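Local coordinates for type 3A cellulose-binding domain protein (Clostridium thermocellum, PDB 4B9P), which binds cellulose as the extracellular sensing module of an anti-sigma factor that probably restrains its sigma factor SigI2 until polysaccharide is bound, at residues A[5-10]-A[152-157]; A[10-15]-A[24-29]; A[17-22]-A[128-133]; A[88-93]-A[105-110]. All blocks are in the same frame, centred on the assembly; numbering follows the deposited sequence.

Interaction 1: A[5-10]-A[152-157]; sequences TKIELQ and ITVYIS
Ile7 and Val154 cross obliquely at the middle of this contact, the CD1 tip of Ile7 driven against the fork of the valine. It lies 3.5 Å from Val154 CG1, tighter than carbon atoms usually sit, and almost as near to Val154 CB. The isoleucine gets there by an uncommon torsion: its CG1 branch stands between the backbone N and the carbonyl carbon (chi1 53°), and the straight chain beyond carries CD1 across to the other strand. The second methyl of the valine, Val154 CG2, turns to Leu9 and meets Leu9 CD2 at 3.8 Å, again obliquely, so one valine parts its two branches between two neighbours. Leu9 forks in the same manner, for its CD1 runs nearly perpendicular over Ile152 and rests 3.9 Å from Ile152 CG2. At the outer end Thr5 and Ile156 approach tip to tip, with Thr5 CG2 4.0 Å from Ile156 CD1, while the threonine hydroxyl is hydrogen-bonded to Thr35. No hydrogen bond joins the two segments. The axes of 7-10 and 152-156 are 8.6 Å apart at 148°, too far for backbone pairing, and Leu29 and Val42 from the adjacent strands extend the apolar layer. Aliphatic side chains packed between two antiparallel sheets are typical of a beta-sandwich, the fold of family 3 carbohydrate-binding modules.

Interaction 2: A[10-15]-A[24-29]; sequences QAYNHI and QPRIKL. With ZN (zinc ion), chain C.
His14 ND1 donates to Gln24 OE1 at 2.8 Å, nearly straight down the amide C=O, with ring and amide almost coplanar. This bond closes the end of an antiparallel strand pair, 7-13 with 25-31, in one sheet of the beta-sandwich. The other ring nitrogen, His14 NE2, binds a zinc ion at 2.0 Å, and two waters also coordinate the metal; ND1 donation and zinc ligation together fix the ring's rotation. Flat on one face lies the Arg26 guanidinium, planes 5° apart and centres separated by 3.5 Å, while its NH1 reaches Tyr12 OH in a longer, bent hydrogen bond of 3.2 Å. Backbone bonds pair Gln10 with Lys28 and Tyr12 with Arg26, and His14 N adds one to Gln24 O. One water joins Gln10 OE1 to Lys28 NZ. On the buried face Ala11 packs against Ile27. Beyond the histidine, Ile15 CD1 rests 3.5 Å from Gln24 CD, whose NE2 is held by Glu22.

Interaction 3: A[17-22]-A[128-133]; sequences TSETKE and NYMYDQ. With ZN (zinc ion), chain E; CA (calcium ion), chain B.
Thr20 and Gln133 meet through their torsions: Thr20 CG2 stands between its own backbone N and carbonyl carbon (chi1 -175°, measured to OG1), which presses the methyl to 3.4 Å from Gln133 CD, and the extended glutamine carries NE2 on to Thr17 O at 2.9 Å. That bond lies in the plane of both groups, and the same NE2 also serves Ile15 O. Thr20 belongs to a two-stranded antiparallel ribbon, 19-20 with 131-132, and Gln133 follows directly on its second strand. Thr20 and Tyr131 exchange backbone bonds; Gln133 N adds another to Ser18 O. Each strand supplies a metal ligand. Asp132 O binds the calcium ion at 2.4 Å, in a site completed by Thr49, Asp51, Ser135, Asp136 and water. Glu19 OE1 binds a second zinc ion, not the one on His14, together with Glu126 and a water. Past the ribbon, Lys21 CB lies at the edge of the Tyr129 ring, near its plane and 3.9 Å from Tyr129 CD1.

Interaction 4: A[88-93]-A[105-110]; sequences VEIGFT and VEIISR
Ile107 and Ile90, with Phe92 beside them, bury the most surface in this contact, and the end of one isoleucine joins all three. Ile107 CD1 lies 3.6 Å from Ile90 CG2, the two side chains running antiparallel and overlapping along their flanks. The same methyl reaches the aromatic ring obliquely, 3.9 Å from Phe92 CZ. It is placed there by a CG1 branch set opposite the carbonyl carbon (chi1 -53°) and a straight chain beyond, which take CD1 out from its own strand into the notch between Ile90 and Phe92. The Phe92 ring leans in from the side of its strand; in one of its two modelled conformers Val105 puts CG1 at the ring edge, 3.9 Å from Phe92 CE1, a less certain contact. The other isoleucine branch, Ile90 CD1, extends to Ser109 and ends 3.8 Å from Ser109 OG. That hydroxyl is buried, and a hydrogen bond with Tyr58 satisfies it. Strands 84-92 and 104-111 belong to different sheets of the sandwich; the axes of 88-92 and 105-110 are 10.3 Å apart and inclined at 138°. Ile70 adds to the packing, touching Ile90, Phe92 and Ile107. With no hydrogen bond between the two segments, what joins them is dispersion and exclusion of water: the fit relies on the shapes of methyl groups and ring, and the serine's polar atom is paired within the core.

Interactions 1 and 4 are both buried, apolar and free of hydrogen bonds between their segments; each bridges the two sheets of the sandwich, at centres about 13 Å apart. Interaction 2 instead lies within one of those sheets. It shares Gln10 and strand 7-13 with interaction 1, and through its other strand it is hydrogen-bonded to segment 105-110 of interaction 4, so the three form a continuous body. Interaction 3 is more peripheral, a ribbon on the other side of the chain's centre from interaction 1, and touches interaction 2 through Ile15 and Gln133. Metal ligands occur in interactions 2 and 3, where the contacts are only partly buried, whereas the inter-sheet contacts rely on aliphatic and aromatic packing.

Interaction 1: A[5-10]-A[152-157]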
loop_
_atom_site.group_PDB
_atom_site.type_symbol
_atom_site.label_atom_id
_atom_site.label_comp_id
_atom_site.label_asym_id
_atom_site.label_seq_id
_atom_site.Cartn_x
_atom_site.Cartn_y
_atom_site.Cartn_z
ATOM N N THR A 5 -17.778 -13.254 -3.914
ATOM C CA THR A 5 -16.429 -12.819 -3.545
ATOM C C THR A 5 -16.483 -11.341 -3.234
ATOM O O THR A 5 -16.919 -10.553 -4.072
ATOM C CB THR A 5 -15.412 -13.086 -4.681
ATOM O OG1 THR A 5 -15.345 -14.490 -4.905
ATOM C CG2 THR A 5 -14.024 -12.597 -4.311
ATOM N N LYS A 6 -16.079 -10.965 -2.020
ATOM C CA LYS A 6 -16.187 -9.576 -1.603
ATOM C C LYS A 6 -15.120 -9.271 -0.587
ATOM O O LYS A 6 -14.781 -10.111 0.260
ATOM C CB LYS A 6 -17.566 -9.287 -0.996
ATOM C CG LYS A 6 -17.885 -7.805 -0.881
ATOM C CD LYS A 6 -19.296 -7.607 -0.348
ATOM C CE LYS A 6 -19.578 -6.164 0.078
ATOM N NZ LYS A 6 -20.764 -6.101 0.992
ATOM N N ILE A 7 -14.562 -8.062 -0.677
ATOM C CA ILE A 7 -13.566 -7.613 0.271
ATOM C C ILE A 7 -13.892 -6.197 0.754
ATOM O O ILE A 7 -14.672 -5.476 0.107
ATOM C CB ILE A 7 -12.148 -7.618 -0.344
ATOM C CG1 ILE A 7 -12.114 -6.831 -1.652
ATOM C CG2 ILE A 7 -11.671 -9.075 -0.513
ATOM C CD1 ILE A 7 -10.750 -6.640 -2.221
ATOM N N GLU A 8 -13.273 -5.813 1.863
ATOM C CA GLU A 8 -13.281 -4.455 2.327
ATOM C C GLU A 8 -11.831 -4.076 2.582
ATOM O O GLU A 8 -11.070 -4.889 3.101
ATOM C CB GLU A 8 -14.115 -4.315 3.614
ATOM C CG GLU A 8 -14.160 -2.907 4.121
ATOM C CD GLU A 8 -15.099 -2.745 5.289
ATOM O OE1 GLU A 8 -16.319 -2.649 5.037
ATOM O OE2 GLU A 8 -14.648 -2.687 6.454
ATOM N N LEU A 9 -11.447 -2.846 2.248
ATOM C CA LEU A 9 -10.087 -2.391 2.456
ATOM C C LEU A 9 -10.157 -1.206 3.404
ATOM O O LEU A 9 -10.835 -0.210 3.107
ATOM C CB LEU A 9 -9.474 -2.014 1.117
ATOM C CG LEU A 9 -8.000 -1.666 0.988
ATOM C CD1 LEU A 9 -7.618 -0.318 1.640
ATOM C CD2 LEU A 9 -7.106 -2.819 1.395
ATOM N N GLN A 10 -9.464 -1.317 4.542
ATOM C CA GLN A 10 -9.323 -0.214 5.485
ATOM C C GLN A 10 -7.882 0.259 5.473
ATOM O O GLN A 10 -6.966 -0.548 5.235
ATOM C CB GLN A 10 -9.756 -0.589 6.898
ATOM C CG GLN A 10 -11.176 -1.033 6.950
ATOM C CD GLN A 10 -11.626 -1.303 8.362
ATOM O OE1 GLN A 10 -10.899 -1.055 9.298
ATOM N NE2 GLN A 10 -12.825 -1.851 8.526
ATOM N N ILE A 152 -7.272 3.375 -2.379
ATOM C CA ILE A 152 -6.302 2.295 -2.532
ATOM C C ILE A 152 -7.053 1.183 -3.261
ATOM O O ILE A 152 -8.186 0.865 -2.912
ATOM C CB ILE A 152 -5.786 1.814 -1.154
ATOM C CG1 ILE A 152 -4.848 2.896 -0.579
ATOM C CG2 ILE A 152 -5.097 0.438 -1.258
ATOM C CD1 ILE A 152 -4.520 2.643 0.897
ATOM N N THR A 153 -6.458 0.618 -4.314
ATOM C CA THR A 153 -7.201 -0.378 -5.091
ATOM C C THR A 153 -6.727 -1.780 -4.772
ATOM O O THR A 153 -5.602 -1.989 -4.312
ATOM C CB THR A 153 -7.036 -0.138 -6.605
ATOM O OG1 THR A 153 -5.637 -0.027 -6.899
ATOM C CG2 THR A 153 -7.758 1.136 -7.039
ATOM N N VAL A 154 -7.604 -2.754 -5.005
ATOM C CA VAL A 154 -7.283 -4.162 -4.755
ATOM C C VAL A 154 -7.771 -4.984 -5.934
ATOM O O VAL A 154 -8.907 -4.792 -6.394
ATOM C CB VAL A 154 -7.926 -4.719 -3.449
ATOM C CG1 VAL A 154 -7.447 -6.151 -3.192
ATOM C CG2 VAL A 154 -7.647 -3.818 -2.249
ATOM N N TYR A 155 -6.889 -5.851 -6.426
ATOM C CA TYR A 155 -7.181 -6.723 -7.568
ATOM C C TYR A 155 -7.059 -8.174 -7.125
ATOM O O TYR A 155 -6.170 -8.518 -6.339
ATOM C CB TYR A 155 -6.171 -6.506 -8.699
ATOM C CG TYR A 155 -6.065 -5.056 -9.027
ATOM C CD1 TYR A 155 -5.262 -4.227 -8.250
ATOM C CD2 TYR A 155 -6.761 -4.502 -10.083
ATOM C CE1 TYR A 155 -5.141 -2.889 -8.505
ATOM C CE2 TYR A 155 -6.638 -3.093 -10.349
ATOM C CZ TYR A 155 -5.815 -2.308 -9.533
ATOM O OH TYR A 155 -5.641 -0.945 -9.712
ATOM N N ILE A 156 -7.954 -9.035 -7.611
ATOM C CA ILE A 156 -7.835 -10.458 -7.395
ATOM C C ILE A 156 -7.720 -11.070 -8.788
ATOM O O ILE A 156 -8.638 -10.930 -9.616
ATOM C CB ILE A 156 -9.053 -11.011 -6.681
ATOM C CG1 ILE A 156 -9.338 -10.216 -5.398
ATOM C CG2 ILE A 156 -8.855 -12.454 -6.363
ATOM C CD1 ILE A 156 -10.546 -10.714 -4.564
ATOM N N SER A 157 -6.618 -11.774 -9.033
ATOM C CA SER A 157 -6.373 -12.388 -10.332
ATOM C C SER A 157 -6.538 -11.375 -11.467
ATOM O O SER A 157 -7.075 -11.708 -12.542
ATOM C CB SER A 157 -7.283 -13.597 -10.548
ATOM O OG SER A 157 -6.994 -14.565 -9.568
#

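Interaction 2: A[10-15]-A[24-29]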
loop_
_atom_site.group_PDB
_atom_site.type_symbol
_atom_site.label_atom_id
_atom_site.label_comp_id
_atom_site.label_asym_id
_atom_site.label_seq_id
_atom_site.Cartn_x
_atom_site.Cartn_y
_atom_site.Cartn_z
ATOM N N GLN A 10 -9.464 -1.317 4.542
ATOM C CA GLN A 10 -9.323 -0.214 5.485
ATOM C C GLN A 10 -7.882 0.259 5.473
ATOM O O GLN A 10 -6.966 -0.548 5.235
ATOM C CB GLN A 10 -9.756 -0.589 6.898
ATOM C CG GLN A 10 -11.176 -1.033 6.950
ATOM C CD GLN A 10 -11.626 -1.303 8.362
ATOM O OE1 GLN A 10 -10.899 -1.055 9.298
ATOM N NE2 GLN A 10 -12.825 -1.851 8.526
ATOM N N ALA A 11 -7.650 1.540 5.722
ATOM C CA ALA A 11 -6.274 2.046 5.684
ATOM C C ALA A 11 -6.182 3.342 6.464
ATOM O O ALA A 11 -7.197 4.004 6.745
ATOM C CB ALA A 11 -5.852 2.291 4.243
ATOM N N TYR A 12 -4.970 3.733 6.799
ATOM C CA TYR A 12 -4.690 5.084 7.201
ATOM C C TYR A 12 -3.202 5.332 6.995
ATOM O O TYR A 12 -2.420 4.394 6.795
ATOM C CB TYR A 12 -5.105 5.357 8.659
ATOM C CG TYR A 12 -4.272 4.731 9.739
ATOM C CD1 TYR A 12 -4.382 3.368 10.028
ATOM C CD2 TYR A 12 -3.417 5.502 10.531
ATOM C CE1 TYR A 12 -3.638 2.778 11.058
ATOM C CE2 TYR A 12 -2.684 4.922 11.552
ATOM C CZ TYR A 12 -2.805 3.573 11.823
ATOM O OH TYR A 12 -2.066 3.006 12.848
ATOM N N ASN A 13 -2.813 6.612 7.055
ATOM C CA ASN A 13 -1.411 6.989 7.035
ATOM C C ASN A 13 -0.933 7.254 8.438
ATOM O O ASN A 13 -1.483 8.061 9.155
ATOM C CB ASN A 13 -1.246 8.216 6.144
ATOM C CG ASN A 13 -1.410 7.876 4.707
ATOM O OD1 ASN A 13 -2.507 7.901 4.160
ATOM N ND2 ASN A 13 -0.318 7.501 4.066
ATOM N N HIS A 14 0.129 6.557 8.829
ATOM C CA HIS A 14 0.642 6.687 10.182
ATOM C C HIS A 14 1.462 7.951 10.370
ATOM O O HIS A 14 1.629 8.405 11.501
ATOM C CB HIS A 14 1.449 5.428 10.521
ATOM C CG HIS A 14 1.882 5.343 11.949
ATOM N ND1 HIS A 14 3.207 5.291 12.322
ATOM C CD2 HIS A 14 1.174 5.229 13.096
ATOM C CE1 HIS A 14 3.300 5.179 13.638
ATOM N NE2 HIS A 14 2.081 5.127 14.131
ATOM N N ILE A 15 1.976 8.496 9.274
ATOM C CA ILE A 15 2.583 9.814 9.265
ATOM C C ILE A 15 1.779 10.674 8.316
ATOM O O ILE A 15 1.633 10.307 7.129
ATOM C CB ILE A 15 4.052 9.780 8.773
ATOM C CG1 ILE A 15 4.914 8.958 9.726
ATOM C CG2 ILE A 15 4.608 11.195 8.606
ATOM C CD1 ILE A 15 6.303 8.807 9.229
ATOM N N GLN A 24 4.063 5.986 5.148
ATOM C CA GLN A 24 3.690 4.947 6.110
ATOM C C GLN A 24 2.210 4.588 5.981
ATOM O O GLN A 24 1.425 4.778 6.899
ATOM C CB GLN A 24 4.007 5.395 7.533
ATOM C CG GLN A 24 5.499 5.384 7.797
ATOM C CD GLN A 24 5.812 5.353 9.281
ATOM O OE1 GLN A 24 4.899 5.344 10.131
ATOM N NE2 GLN A 24 7.089 5.352 9.602
ATOM N N PRO A 25 1.818 4.017 4.837
ATOM C CA PRO A 25 0.457 3.476 4.731
ATOM C C PRO A 25 0.304 2.203 5.553
ATOM O O PRO A 25 1.195 1.320 5.548
ATOM C CB PRO A 25 0.331 3.187 3.226
ATOM C CG PRO A 25 1.704 2.815 2.827
ATOM C CD PRO A 25 2.630 3.677 3.655
ATOM N N ARG A 26 -0.796 2.127 6.295
ATOM C CA ARG A 26 -1.150 0.921 7.024
ATOM C C ARG A 26 -2.457 0.423 6.439
ATOM O O ARG A 26 -3.378 1.227 6.251
ATOM C CB ARG A 26 -1.282 1.229 8.503
ATOM C CG ARG A 26 0.057 1.676 9.055
ATOM C CD ARG A 26 0.073 1.821 10.519
ATOM N NE ARG A 26 1.455 1.956 10.962
ATOM C CZ ARG A 26 1.812 1.888 12.233
ATOM N NH1 ARG A 26 0.890 1.737 13.171
ATOM N NH2 ARG A 26 3.084 1.979 12.569
ATOM N N ILE A 27 -2.538 -0.879 6.148
ATOM C CA ILE A 27 -3.643 -1.417 5.382
ATOM C C ILE A 27 -4.182 -2.667 6.049
ATOM O O ILE A 27 -3.422 -3.478 6.574
ATOM C CB ILE A 27 -3.137 -1.710 3.951
ATOM C CG1 ILE A 27 -2.756 -0.376 3.245
ATOM C CG2 ILE A 27 -4.145 -2.445 3.142
ATOM C CD1 ILE A 27 -1.903 -0.540 1.958
ATOM N N LYS A 28 -5.499 -2.823 6.007
ATOM C CA LYS A 28 -6.171 -4.010 6.511
ATOM C C LYS A 28 -7.108 -4.489 5.405
ATOM O O LYS A 28 -8.021 -3.743 5.004
ATOM C CB LYS A 28 -6.917 -3.688 7.797
ATOM C CG LYS A 28 -7.577 -4.829 8.490
ATOM C CD LYS A 28 -8.092 -4.387 9.884
ATOM C CE LYS A 28 -8.926 -5.449 10.532
ATOM N NZ LYS A 28 -9.558 -5.034 11.820
ATOM N N LEU A 29 -6.851 -5.680 4.894
ATOM C CA LEU A 29 -7.681 -6.272 3.860
ATOM C C LEU A 29 -8.551 -7.326 4.489
ATOM O O LEU A 29 -8.028 -8.268 5.114
ATOM C CB LEU A 29 -6.797 -6.962 2.838
ATOM C CG LEU A 29 -7.458 -7.812 1.765
ATOM C CD1 LEU A 29 -8.279 -6.941 0.835
ATOM C CD2 LEU A 29 -6.413 -8.634 1.001
HETATM ZN ZN ZN C . 1.733 4.838 16.040
HETATM O O HOH W 1 -10.685 -2.119 11.882
HETATM O O HOH W 2 2.352 8.380 5.170
HETATM O O HOH W 3 -0.284 4.171 15.855
HETATM O O HOH W 4 1.502 6.794 16.652
#

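Interaction 3: A[17-22]-A[128-133]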
loop_
_atom_site.group_PDB
_atom_site.type_symbol
_atom_site.label_atom_id
_atom_site.label_comp_id
_atom_site.label_asym_id
_atom_site.label_seq_id
_atom_site.Cartn_x
_atom_site.Cartn_y
_atom_site.Cartn_z
ATOM N N THR A 17 2.140 14.282 8.094
ATOM C CA THR A 17 2.741 15.562 7.814
ATOM C C THR A 17 2.813 15.787 6.309
ATOM O O THR A 17 2.943 14.842 5.523
ATOM C CB THR A 17 4.147 15.641 8.411
ATOM O OG1 THR A 17 4.911 14.521 7.972
ATOM C CG2 THR A 17 4.083 15.570 9.885
ATOM N N SER A 18 2.702 17.041 5.897
ATOM C CA SER A 18 2.707 17.352 4.472
ATOM C C SER A 18 3.974 16.830 3.780
ATOM O O SER A 18 3.908 16.293 2.674
ATOM C CB SER A 18 2.598 18.859 4.281
ATOM O OG SER A 18 3.551 19.516 5.094
ATOM N N GLU A 19 5.126 17.008 4.423
ATOM C CA GLU A 19 6.380 16.452 3.920
ATOM C C GLU A 19 6.769 15.297 4.823
ATOM O O GLU A 19 6.598 15.354 6.038
ATOM C CB GLU A 19 7.497 17.503 3.966
ATOM C CG GLU A 19 7.468 18.587 2.927
ATOM C CD GLU A 19 8.757 19.464 2.935
ATOM O OE1 GLU A 19 9.524 19.463 3.934
ATOM O OE2 GLU A 19 9.015 20.171 1.929
ATOM N N THR A 20 7.293 14.234 4.237
ATOM C CA THR A 20 7.760 13.116 5.040
ATOM C C THR A 20 8.983 12.488 4.379
ATOM O O THR A 20 9.062 12.477 3.133
ATOM C CB THR A 20 6.636 12.067 5.200
ATOM O OG1 THR A 20 7.096 11.048 6.081
ATOM C CG2 THR A 20 6.209 11.399 3.862
ATOM N N LYS A 21 9.868 11.863 5.167
ATOM C CA LYS A 21 10.947 11.083 4.550
ATOM C C LYS A 21 10.584 9.613 4.453
ATOM O O LYS A 21 11.385 8.804 3.981
ATOM C CB LYS A 21 12.270 11.275 5.266
ATOM C CG LYS A 21 12.251 10.820 6.699
ATOM C CD LYS A 21 13.680 11.077 7.289
ATOM C CE LYS A 21 13.761 10.983 8.792
ATOM N NZ LYS A 21 13.667 9.556 9.250
ATOM N N GLU A 22 9.349 9.257 4.843
ATOM C CA GLU A 22 8.850 7.913 4.587
ATOM C C GLU A 22 7.358 7.904 4.485
ATOM O O GLU A 22 6.662 8.500 5.294
ATOM C CB GLU A 22 9.303 6.853 5.588
ATOM C CG GLU A 22 9.533 7.215 6.978
ATOM C CD GLU A 22 10.043 6.015 7.789
ATOM O OE1 GLU A 22 9.197 5.198 8.155
ATOM O OE2 GLU A 22 11.269 5.856 8.039
ATOM N N ASN A 128 15.765 14.937 -2.454
ATOM C CA ASN A 128 15.997 13.563 -2.896
ATOM C C ASN A 128 15.511 12.509 -1.890
ATOM O O ASN A 128 15.552 11.305 -2.202
ATOM C CB ASN A 128 17.488 13.329 -3.260
ATOM C CG ASN A 128 17.820 13.790 -4.666
ATOM O OD1 ASN A 128 16.975 13.754 -5.605
ATOM N ND2 ASN A 128 19.013 14.271 -4.831
ATOM N N TYR A 129 14.987 12.947 -0.724
ATOM C CA TYR A 129 14.371 12.002 0.212
ATOM C C TYR A 129 13.055 12.482 0.789
ATOM O O TYR A 129 12.339 11.668 1.402
ATOM C CB TYR A 129 15.322 11.517 1.318
ATOM C CG TYR A 129 15.847 12.656 2.192
ATOM C CD1 TYR A 129 15.142 13.078 3.312
ATOM C CD2 TYR A 129 17.057 13.299 1.895
ATOM C CE1 TYR A 129 15.601 14.075 4.099
ATOM C CE2 TYR A 129 17.542 14.309 2.702
ATOM C CZ TYR A 129 16.817 14.672 3.810
ATOM O OH TYR A 129 17.296 15.693 4.591
ATOM N N MET A 130 12.721 13.758 0.625
ATOM C CA MET A 130 11.485 14.265 1.221
ATOM C C MET A 130 10.350 14.204 0.198
ATOM O O MET A 130 10.418 14.843 -0.862
ATOM C CB MET A 130 11.698 15.701 1.678
ATOM C CG MET A 130 10.643 16.187 2.640
ATOM S SD MET A 130 10.787 15.458 4.310
ATOM C CE MET A 130 12.034 16.568 5.006
ATOM N N TYR A 131 9.313 13.427 0.512
ATOM C CA TYR A 131 8.070 13.389 -0.251
ATOM C C TYR A 131 7.147 14.520 0.133
ATOM O O TYR A 131 7.094 14.918 1.311
ATOM C CB TYR A 131 7.328 12.133 0.078
ATOM C CG TYR A 131 7.940 10.847 -0.433
ATOM C CD1 TYR A 131 7.949 10.552 -1.784
ATOM C CD2 TYR A 131 8.428 9.907 0.456
ATOM C CE1 TYR A 131 8.444 9.327 -2.237
ATOM C CE2 TYR A 131 8.895 8.682 0.026
ATOM C CZ TYR A 131 8.875 8.390 -1.316
ATOM O OH TYR A 131 9.354 7.165 -1.743
ATOM N N ASP A 132 6.319 14.973 -0.831
ATOM C CA ASP A 132 5.147 15.787 -0.549
ATOM C C ASP A 132 3.937 14.873 -0.596
ATOM O O ASP A 132 3.659 14.288 -1.662
ATOM C CB ASP A 132 5.032 16.884 -1.605
ATOM C CG ASP A 132 3.757 17.644 -1.474
ATOM O OD1 ASP A 132 2.717 17.266 -2.076
ATOM O OD2 ASP A 132 3.780 18.667 -0.767
ATOM N N GLN A 133 3.197 14.745 0.515
ATOM C CA GLN A 133 2.106 13.754 0.551
ATOM C C GLN A 133 0.787 14.262 0.009
ATOM O O GLN A 133 -0.033 13.466 -0.404
ATOM C CB GLN A 133 1.881 13.230 1.975
ATOM C CG GLN A 133 3.113 12.555 2.564
ATOM C CD GLN A 133 2.790 11.569 3.638
ATOM O OE1 GLN A 133 2.512 10.406 3.321
ATOM N NE2 GLN A 133 2.745 12.009 4.893
HETATM ZN ZN ZN E . 11.159 20.653 3.815
HETATM CA CA CA B . 4.099 13.296 -3.781
HETATM O O HOH W 5 12.656 8.980 1.597
HETATM O O HOH W 6 4.878 11.681 -2.069
HETATM O O HOH W 7 10.054 22.337 3.928
#

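Interaction 4: A[88-93]-A[105-110]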
loop_
_atom_site.group_PDB
_atom_site.type_symbol
_atom_site.label_atom_id
_atom_site.label_comp_id
_atom_site.label_asym_id
_atom_site.label_seq_id
_atom_site.Cartn_x
_atom_site.Cartn_y
_atom_site.Cartn_z
ATOM N N VAL A 88 2.927 1.825 -4.907
ATOM C CA VAL A 88 3.439 0.689 -4.183
ATOM C C VAL A 88 2.477 -0.448 -4.433
ATOM O O VAL A 88 1.287 -0.308 -4.191
ATOM C CB VAL A 88 3.454 1.005 -2.659
ATOM C CG1 VAL A 88 4.051 -0.168 -1.905
ATOM C CG2 VAL A 88 4.197 2.313 -2.379
ATOM N N GLU A 89 2.970 -1.560 -4.968
ATOM C CA GLU A 89 2.117 -2.718 -5.151
ATOM C C GLU A 89 2.488 -3.748 -4.094
ATOM O O GLU A 89 3.617 -4.262 -4.074
ATOM C CB GLU A 89 2.308 -3.325 -6.539
ATOM C CG GLU A 89 1.356 -4.462 -6.760
ATOM C CD GLU A 89 1.311 -4.929 -8.186
ATOM O OE1 GLU A 89 0.632 -4.286 -9.001
ATOM O OE2 GLU A 89 1.927 -5.961 -8.479
ATOM N N ILE A 90 1.534 -4.063 -3.226
ATOM C CA ILE A 90 1.719 -5.020 -2.154
ATOM C C ILE A 90 1.052 -6.304 -2.603
ATOM O O ILE A 90 -0.058 -6.298 -3.134
ATOM C CB ILE A 90 1.067 -4.491 -0.875
ATOM C CG1 ILE A 90 1.849 -3.297 -0.368
ATOM C CG2 ILE A 90 1.014 -5.593 0.212
ATOM C CD1 ILE A 90 1.210 -2.601 0.849
ATOM N N GLY A 91 1.756 -7.406 -2.451
ATOM C CA GLY A 91 1.222 -8.696 -2.812
ATOM C C GLY A 91 1.614 -9.698 -1.754
ATOM O O GLY A 91 2.071 -9.337 -0.654
ATOM N N PHE A 92 1.426 -10.971 -2.099
ATOM C CA PHE A 92 1.608 -12.043 -1.136
ATOM C C PHE A 92 2.352 -13.164 -1.814
ATOM O O PHE A 92 2.205 -13.395 -3.023
ATOM C CB PHE A 92 0.228 -12.520 -0.689
ATOM C CG PHE A 92 -0.561 -11.436 -0.027
ATOM C CD1 PHE A 92 -0.440 -11.204 1.319
ATOM C CD2 PHE A 92 -1.372 -10.595 -0.782
ATOM C CE1 PHE A 92 -1.128 -10.167 1.917
ATOM C CE2 PHE A 92 -2.058 -9.564 -0.169
ATOM C CZ PHE A 92 -1.925 -9.357 1.157
ATOM N N THR A 93 3.127 -13.920 -1.048
ATOM C CA THR A 93 3.901 -15.001 -1.661
ATOM C C THR A 93 3.001 -16.181 -2.008
ATOM O O THR A 93 1.859 -16.300 -1.530
ATOM C CB THR A 93 4.993 -15.484 -0.743
ATOM O OG1 THR A 93 4.355 -15.989 0.442
ATOM C CG2 THR A 93 5.981 -14.358 -0.420
ATOM N N VAL A 105 -5.975 -9.547 6.674
ATOM C CA VAL A 105 -4.535 -9.333 6.760
ATOM C C VAL A 105 -4.288 -7.862 7.036
ATOM O O VAL A 105 -4.908 -6.986 6.413
ATOM C CB VAL A 105 -3.774 -9.747 5.465
ATOM C CG1 VAL A 105 -2.255 -9.448 5.622
ATOM C CG2 VAL A 105 -4.011 -11.208 5.188
ATOM N N GLU A 106 -3.386 -7.604 7.972
ATOM C CA GLU A 106 -2.957 -6.247 8.292
ATOM C C GLU A 106 -1.481 -6.124 7.907
ATOM O O GLU A 106 -0.684 -7.007 8.222
ATOM C CB GLU A 106 -3.152 -5.981 9.785
ATOM C CG GLU A 106 -2.802 -4.556 10.191
ATOM C CD GLU A 106 -3.048 -4.278 11.674
ATOM O OE1 GLU A 106 -3.684 -5.133 12.348
ATOM O OE2 GLU A 106 -2.603 -3.212 12.161
ATOM N N ILE A 107 -1.140 -5.024 7.231
ATOM C CA ILE A 107 0.204 -4.814 6.709
ATOM C C ILE A 107 0.654 -3.427 7.094
ATOM O O ILE A 107 -0.004 -2.441 6.734
ATOM C CB ILE A 107 0.255 -4.971 5.178
ATOM C CG1 ILE A 107 -0.347 -6.320 4.792
ATOM C CG2 ILE A 107 1.703 -4.850 4.678
ATOM C CD1 ILE A 107 -0.466 -6.538 3.360
ATOM N N ILE A 108 1.793 -3.348 7.783
ATOM C CA ILE A 108 2.413 -2.082 8.164
ATOM C C ILE A 108 3.638 -1.918 7.270
ATOM O O ILE A 108 4.523 -2.771 7.320
ATOM C CB ILE A 108 2.815 -2.129 9.657
ATOM C CG1 ILE A 108 1.571 -2.233 10.552
ATOM C CG2 ILE A 108 3.643 -0.898 10.021
ATOM C CD1 ILE A 108 1.857 -2.203 12.005
ATOM N N SER A 109 3.688 -0.838 6.481
ATOM C CA SER A 109 4.740 -0.637 5.499
ATOM C C SER A 109 5.432 0.681 5.670
ATOM O O SER A 109 4.875 1.631 6.218
ATOM C CB SER A 109 4.148 -0.635 4.096
ATOM O OG SER A 109 3.418 -1.823 3.830
ATOM N N ARG A 110 6.651 0.729 5.149
ATOM C CA ARG A 110 7.405 1.980 5.019
ATOM C C ARG A 110 7.994 2.025 3.631
ATOM O O ARG A 110 8.564 1.041 3.182
ATOM C CB ARG A 110 8.527 2.068 6.077
ATOM C CG ARG A 110 8.015 2.089 7.500
ATOM C CD ARG A 110 9.131 2.417 8.460
ATOM N NE ARG A 110 10.072 1.339 8.447
ATOM C CZ ARG A 110 11.397 1.446 8.419
ATOM N NH1 ARG A 110 12.026 2.628 8.388
ATOM N NH2 ARG A 110 12.087 0.326 8.426
#